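Local coordinates for protein adenosylmethionine-8-amino-7-oxononanoate aminotransferase (Methanocaldococcus jannaschii, PDB 6ZHK) that is a pyridoxal-phosphate-dependent class-III aminotransferase, probably transferring the amino group of S-adenosylmethionine to 8-amino-7-oxononanoate in biotin synthesis, at residues 371-382 against 450-461. Sequence-based numbering, arbitrary orientation.
Sequences LFHKELRKLKEL and IIYLCDALYEAI
Cys454 turns its thiol toward helix 366-376, where SG makes a sulfur-aromatic contact at the edge of the Phe372 ring, 3.9 Å from Phe372 CD1, and also touches Glu375 CB and Leu376 CD2. Here helix 447-463 runs nearly parallel to its partner, the short axes 9.4 Å apart and inclined by 21°. Leu376 CD1 lies over one face of the Phe372 ring, while Ile450 CG2 meets Phe372 CA at 3.7 Å and approaches the ring obliquely. Farther along, Leu379 and Leu382 close on Leu457 and Ile461: Leu379 CD1 reaches Leu457 CD2, Leu379 CD2 lies 3.6 Å from Tyr458 CA, and Leu382 CD1 rests on Ile461 CG2. The other methyl of Leu382, CD2, sits over one face of the Tyr458 ring in a tight CH-pi contact, 3.8 Å from the centroid. On the side away from solvent, Phe372 and Leu376 press on Leu439, and Leu457 and Ile461 on Ile437, so both helices sit on strand 436-439.

The outer side, built from Lys378, Glu375 and Asp455, is polar and looser. Lys378 runs past the Tyr458 ring and then bends at its last torsion (chi4 -69°), bringing NZ onto a lone pair of Glu375 O at 2.9 Å. The same ammonium forms long salt bridges to Glu375 OE1 and, across the contact, to Asp455 OD1 at 3.4 Å. A water accepts from Lys378 NZ and can donate to Glu375 OE1 or Ile451 O, the latter choice linking the two segments.

The pairing is characteristic of helices layered on a sheet in the C-terminal part of a fold-type I aminotransferase. Apolar packing joins them inside; at the surface an ammonium shared by two carboxylates, Glu375 OE1 and Asp455 OD1 being 4.8 Å apart, probably offsets their repulsion, with Lys374 NZ as second partner of Glu375 through OE2.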
loop_
_atom_site.group_PDB
_atom_site.type_symbol
_atom_site.label_atom_id
_atom_site.label_comp_id
_atom_site.label_asym_id
_atom_site.label_seq_id
_atom_site.Cartn_x
_atom_site.Cartn_y
_atom_site.Cartn_z
ATOM N N LEU A 371 31.198 15.084 -9.098
ATOM C CA LEU A 371 31.439 16.230 -8.223
ATOM C C LEU A 371 31.066 15.925 -6.770
ATOM O O LEU A 371 31.798 16.268 -5.836
ATOM C CB LEU A 371 30.715 17.466 -8.777
ATOM C CG LEU A 371 30.758 18.703 -7.855
ATOM C CD1 LEU A 371 32.180 19.283 -7.720
ATOM C CD2 LEU A 371 29.753 19.774 -8.256
ATOM N N PHE A 372 29.888 15.311 -6.564
ATOM C CA PHE A 372 29.443 14.910 -5.237
ATOM C C PHE A 372 30.496 14.028 -4.535
ATOM O O PHE A 372 30.842 14.257 -3.382
ATOM C CB PHE A 372 28.110 14.138 -5.392
ATOM C CG PHE A 372 27.374 13.781 -4.125
ATOM C CD1 PHE A 372 27.391 14.645 -3.045
ATOM C CD2 PHE A 372 26.650 12.599 -4.012
ATOM C CE1 PHE A 372 26.644 14.384 -1.902
ATOM C CE2 PHE A 372 25.946 12.289 -2.841
ATOM C CZ PHE A 372 25.945 13.186 -1.790
ATOM N N HIS A 373 31.004 13.006 -5.227
ATOM C CA HIS A 373 31.920 12.085 -4.563
ATOM C C HIS A 373 33.229 12.802 -4.229
ATOM O O HIS A 373 33.838 12.504 -3.195
ATOM C CB HIS A 373 32.131 10.778 -5.381
ATOM C CG HIS A 373 30.887 9.954 -5.522
ATOM N ND1 HIS A 373 30.805 8.861 -6.366
ATOM C CD2 HIS A 373 29.664 10.075 -4.944
ATOM C CE1 HIS A 373 29.581 8.328 -6.297
ATOM N NE2 HIS A 373 28.857 9.040 -5.409
ATOM N N LYS A 374 33.672 13.692 -5.121
ATOM C CA LYS A 374 34.898 14.460 -4.924
ATOM C C LYS A 374 34.757 15.382 -3.710
ATOM O O LYS A 374 35.654 15.445 -2.867
ATOM C CB LYS A 374 35.218 15.220 -6.216
ATOM C CG LYS A 374 36.355 16.220 -6.068
ATOM C CD LYS A 374 36.833 16.785 -7.373
ATOM C CE LYS A 374 36.033 17.943 -7.932
ATOM N NZ LYS A 374 35.604 18.904 -6.881
ATOM N N GLU A 375 33.573 15.994 -3.537
ATOM C CA GLU A 375 33.284 16.914 -2.435
ATOM C C GLU A 375 33.058 16.238 -1.089
ATOM O O GLU A 375 33.177 16.884 -0.043
ATOM C CB GLU A 375 32.124 17.859 -2.768
ATOM C CG GLU A 375 32.388 18.803 -3.927
ATOM C CD GLU A 375 33.553 19.779 -3.704
ATOM O OE1 GLU A 375 33.523 20.515 -2.698
ATOM O OE2 GLU A 375 34.529 19.737 -4.509
ATOM N N LEU A 376 32.745 14.932 -1.083
ATOM C CA LEU A 376 32.605 14.149 0.135
ATOM C C LEU A 376 33.969 13.666 0.665
ATOM O O LEU A 376 34.098 13.211 1.824
ATOM C CB LEU A 376 31.726 12.928 -0.195
ATOM C CG LEU A 376 30.228 13.173 -0.421
ATOM C CD1 LEU A 376 29.591 11.933 -1.088
ATOM C CD2 LEU A 376 29.570 13.507 0.913
ATOM N N ARG A 377 35.005 13.685 -0.195
ATOM C CA ARG A 377 36.263 13.100 0.244
ATOM C C ARG A 377 36.796 13.717 1.540
ATOM O O ARG A 377 37.293 12.985 2.382
ATOM C CB ARG A 377 37.335 13.226 -0.853
ATOM C CG ARG A 377 37.164 12.224 -1.986
ATOM C CD ARG A 377 38.371 12.427 -2.869
ATOM N NE ARG A 377 38.005 12.408 -4.279
ATOM C CZ ARG A 377 38.693 13.049 -5.231
ATOM N NH1 ARG A 377 39.753 13.777 -4.903
ATOM N NH2 ARG A 377 38.319 12.976 -6.499
ATOM N N LYS A 378 36.694 15.049 1.704
ATOM C CA LYS A 378 37.217 15.727 2.891
ATOM C C LYS A 378 36.581 15.230 4.183
ATOM O O LYS A 378 37.137 15.449 5.260
ATOM C CB LYS A 378 37.051 17.248 2.765
ATOM C CG LYS A 378 35.615 17.709 2.460
ATOM C CD LYS A 378 35.391 19.221 2.629
ATOM C CE LYS A 378 34.016 19.682 2.142
ATOM N NZ LYS A 378 33.870 19.591 0.658
ATOM N N LEU A 379 35.389 14.614 4.113
ATOM C CA LEU A 379 34.742 14.190 5.349
ATOM C C LEU A 379 35.532 13.049 5.994
ATOM O O LEU A 379 35.483 12.854 7.213
ATOM C CB LEU A 379 33.303 13.731 5.054
ATOM C CG LEU A 379 32.362 14.806 4.541
ATOM C CD1 LEU A 379 31.083 14.180 4.006
ATOM C CD2 LEU A 379 32.058 15.842 5.608
ATOM N N LYS A 380 36.289 12.337 5.148
ATOM C CA LYS A 380 37.036 11.172 5.568
ATOM C C LYS A 380 38.079 11.575 6.614
ATOM O O LYS A 380 38.368 10.772 7.489
ATOM C CB LYS A 380 37.638 10.425 4.364
ATOM C CG LYS A 380 36.780 9.309 3.765
ATOM C CD LYS A 380 37.565 8.295 2.949
ATOM N N GLU A 381 38.558 12.823 6.577
ATOM C CA GLU A 381 39.600 13.304 7.488
ATOM C C GLU A 381 39.073 13.565 8.899
ATOM O O GLU A 381 39.860 13.563 9.837
ATOM C CB GLU A 381 40.122 14.697 7.138
ATOM C CG GLU A 381 40.524 14.942 5.693
ATOM C CD GLU A 381 40.436 16.420 5.320
ATOM O OE1 GLU A 381 39.674 17.179 5.996
ATOM O OE2 GLU A 381 41.100 16.824 4.330
ATOM N N LEU A 382 37.761 13.799 9.061
ATOM C CA LEU A 382 37.236 14.282 10.338
ATOM C C LEU A 382 37.318 13.181 11.395
ATOM O O LEU A 382 37.098 12.008 11.075
ATOM C CB LEU A 382 35.749 14.632 10.162
ATOM C CG LEU A 382 35.391 15.747 9.194
ATOM C CD1 LEU A 382 33.858 15.863 9.069
ATOM C CD2 LEU A 382 35.987 17.083 9.643
ATOM N N ILE A 450 25.329 20.993 -4.332
ATOM C CA ILE A 450 26.160 19.886 -3.887
ATOM C C ILE A 450 27.325 20.432 -3.049
ATOM O O ILE A 450 27.682 19.834 -2.034
ATOM C CB ILE A 450 26.668 19.088 -5.110
ATOM C CG1 ILE A 450 25.585 18.161 -5.671
ATOM C CG2 ILE A 450 27.853 18.232 -4.704
ATOM C CD1 ILE A 450 25.879 17.668 -7.099
ATOM N N ILE A 451 27.979 21.518 -3.512
ATOM C CA ILE A 451 29.181 22.027 -2.842
ATOM C C ILE A 451 28.758 22.603 -1.502
ATOM O O ILE A 451 29.361 22.339 -0.486
ATOM C CB ILE A 451 29.922 23.050 -3.727
ATOM C CG1 ILE A 451 30.600 22.393 -4.946
ATOM C CG2 ILE A 451 30.891 23.899 -2.911
ATOM C CD1 ILE A 451 30.714 23.298 -6.196
ATOM N N TYR A 452 27.634 23.308 -1.499
ATOM C CA TYR A 452 27.060 23.824 -0.266
ATOM C C TYR A 452 26.830 22.689 0.733
ATOM O O TYR A 452 27.155 22.797 1.900
ATOM C CB TYR A 452 25.777 24.629 -0.519
ATOM C CG TYR A 452 25.235 25.213 0.760
ATOM C CD1 TYR A 452 25.812 26.336 1.337
ATOM C CD2 TYR A 452 24.139 24.654 1.391
ATOM C CE1 TYR A 452 25.379 26.847 2.546
ATOM C CE2 TYR A 452 23.654 25.182 2.581
ATOM C CZ TYR A 452 24.277 26.283 3.164
ATOM O OH TYR A 452 23.831 26.823 4.347
ATOM N N LEU A 453 26.134 21.639 0.292
ATOM C CA LEU A 453 25.768 20.518 1.141
ATOM C C LEU A 453 26.968 19.849 1.798
ATOM O O LEU A 453 26.924 19.532 2.973
ATOM C CB LEU A 453 25.007 19.481 0.293
ATOM C CG LEU A 453 24.761 18.107 0.943
ATOM C CD1 LEU A 453 23.787 18.251 2.138
ATOM C CD2 LEU A 453 24.102 17.209 -0.099
ATOM N N CYS A 454 28.013 19.588 1.019
ATOM C CA CYS A 454 29.164 18.885 1.562
ATOM C C CYS A 454 29.986 19.773 2.510
ATOM O O CYS A 454 30.480 19.302 3.537
ATOM C CB CYS A 454 29.987 18.391 0.372
ATOM S SG CYS A 454 29.159 17.080 -0.608
ATOM N N ASP A 455 30.114 21.083 2.183
ATOM C CA ASP A 455 30.764 22.019 3.097
ATOM C C ASP A 455 29.934 22.139 4.376
ATOM O O ASP A 455 30.481 22.189 5.472
ATOM C CB ASP A 455 30.854 23.428 2.493
ATOM C CG ASP A 455 31.970 23.622 1.484
ATOM O OD1 ASP A 455 32.883 22.788 1.429
ATOM O OD2 ASP A 455 31.905 24.595 0.743
ATOM N N ALA A 456 28.597 22.183 4.271
ATOM C CA ALA A 456 27.813 22.281 5.500
ATOM C C ALA A 456 27.908 20.997 6.327
ATOM O O ALA A 456 27.843 21.045 7.566
ATOM C CB ALA A 456 26.351 22.538 5.168
ATOM N N LEU A 457 28.020 19.839 5.653
ATOM C CA LEU A 457 28.104 18.595 6.417
ATOM C C LEU A 457 29.429 18.531 7.198
ATOM O O LEU A 457 29.492 18.096 8.367
ATOM C CB LEU A 457 27.934 17.412 5.450
ATOM C CG LEU A 457 27.849 16.013 6.071
ATOM C CD1 LEU A 457 26.732 15.896 7.116
ATOM C CD2 LEU A 457 27.695 14.947 5.008
ATOM N N TYR A 458 30.488 18.960 6.527
ATOM C CA TYR A 458 31.811 19.058 7.144
ATOM C C TYR A 458 31.754 19.886 8.447
ATOM O O TYR A 458 32.170 19.425 9.501
ATOM C CB TYR A 458 32.807 19.606 6.114
ATOM C CG TYR A 458 34.230 19.761 6.621
ATOM C CD1 TYR A 458 34.669 20.901 7.295
ATOM C CD2 TYR A 458 35.163 18.755 6.384
ATOM C CE1 TYR A 458 35.998 21.022 7.715
ATOM C CE2 TYR A 458 36.489 18.863 6.790
ATOM C CZ TYR A 458 36.908 19.995 7.471
ATOM O OH TYR A 458 38.228 20.049 7.847
ATOM N N GLU A 459 31.174 21.071 8.396
ATOM C CA GLU A 459 31.019 21.944 9.549
ATOM C C GLU A 459 30.028 21.349 10.553
ATOM O O GLU A 459 30.211 21.479 11.763
ATOM C CB GLU A 459 30.369 23.261 9.121
ATOM C CG GLU A 459 31.213 24.146 8.229
ATOM C CD GLU A 459 30.433 25.349 7.719
ATOM O OE1 GLU A 459 29.248 25.542 8.127
ATOM O OE2 GLU A 459 31.028 26.137 6.963
ATOM N N ALA A 460 28.939 20.719 10.078
ATOM C CA ALA A 460 27.923 20.217 10.991
ATOM C C ALA A 460 28.502 19.107 11.866
ATOM O O ALA A 460 28.159 19.005 13.051
ATOM C CB ALA A 460 26.714 19.747 10.181
ATOM N N ILE A 461 29.361 18.275 11.245
ATOM C CA ILE A 461 29.934 17.144 11.944
ATOM C C ILE A 461 30.896 17.698 12.991
ATOM O O ILE A 461 30.891 17.198 14.100
ATOM C CB ILE A 461 30.572 16.166 10.953
ATOM C CG1 ILE A 461 29.477 15.460 10.125
ATOM C CG2 ILE A 461 31.454 15.171 11.688
ATOM C CD1 ILE A 461 30.090 14.584 9.023
HETATM O O HOH W 1 31.940 20.792 -0.691
#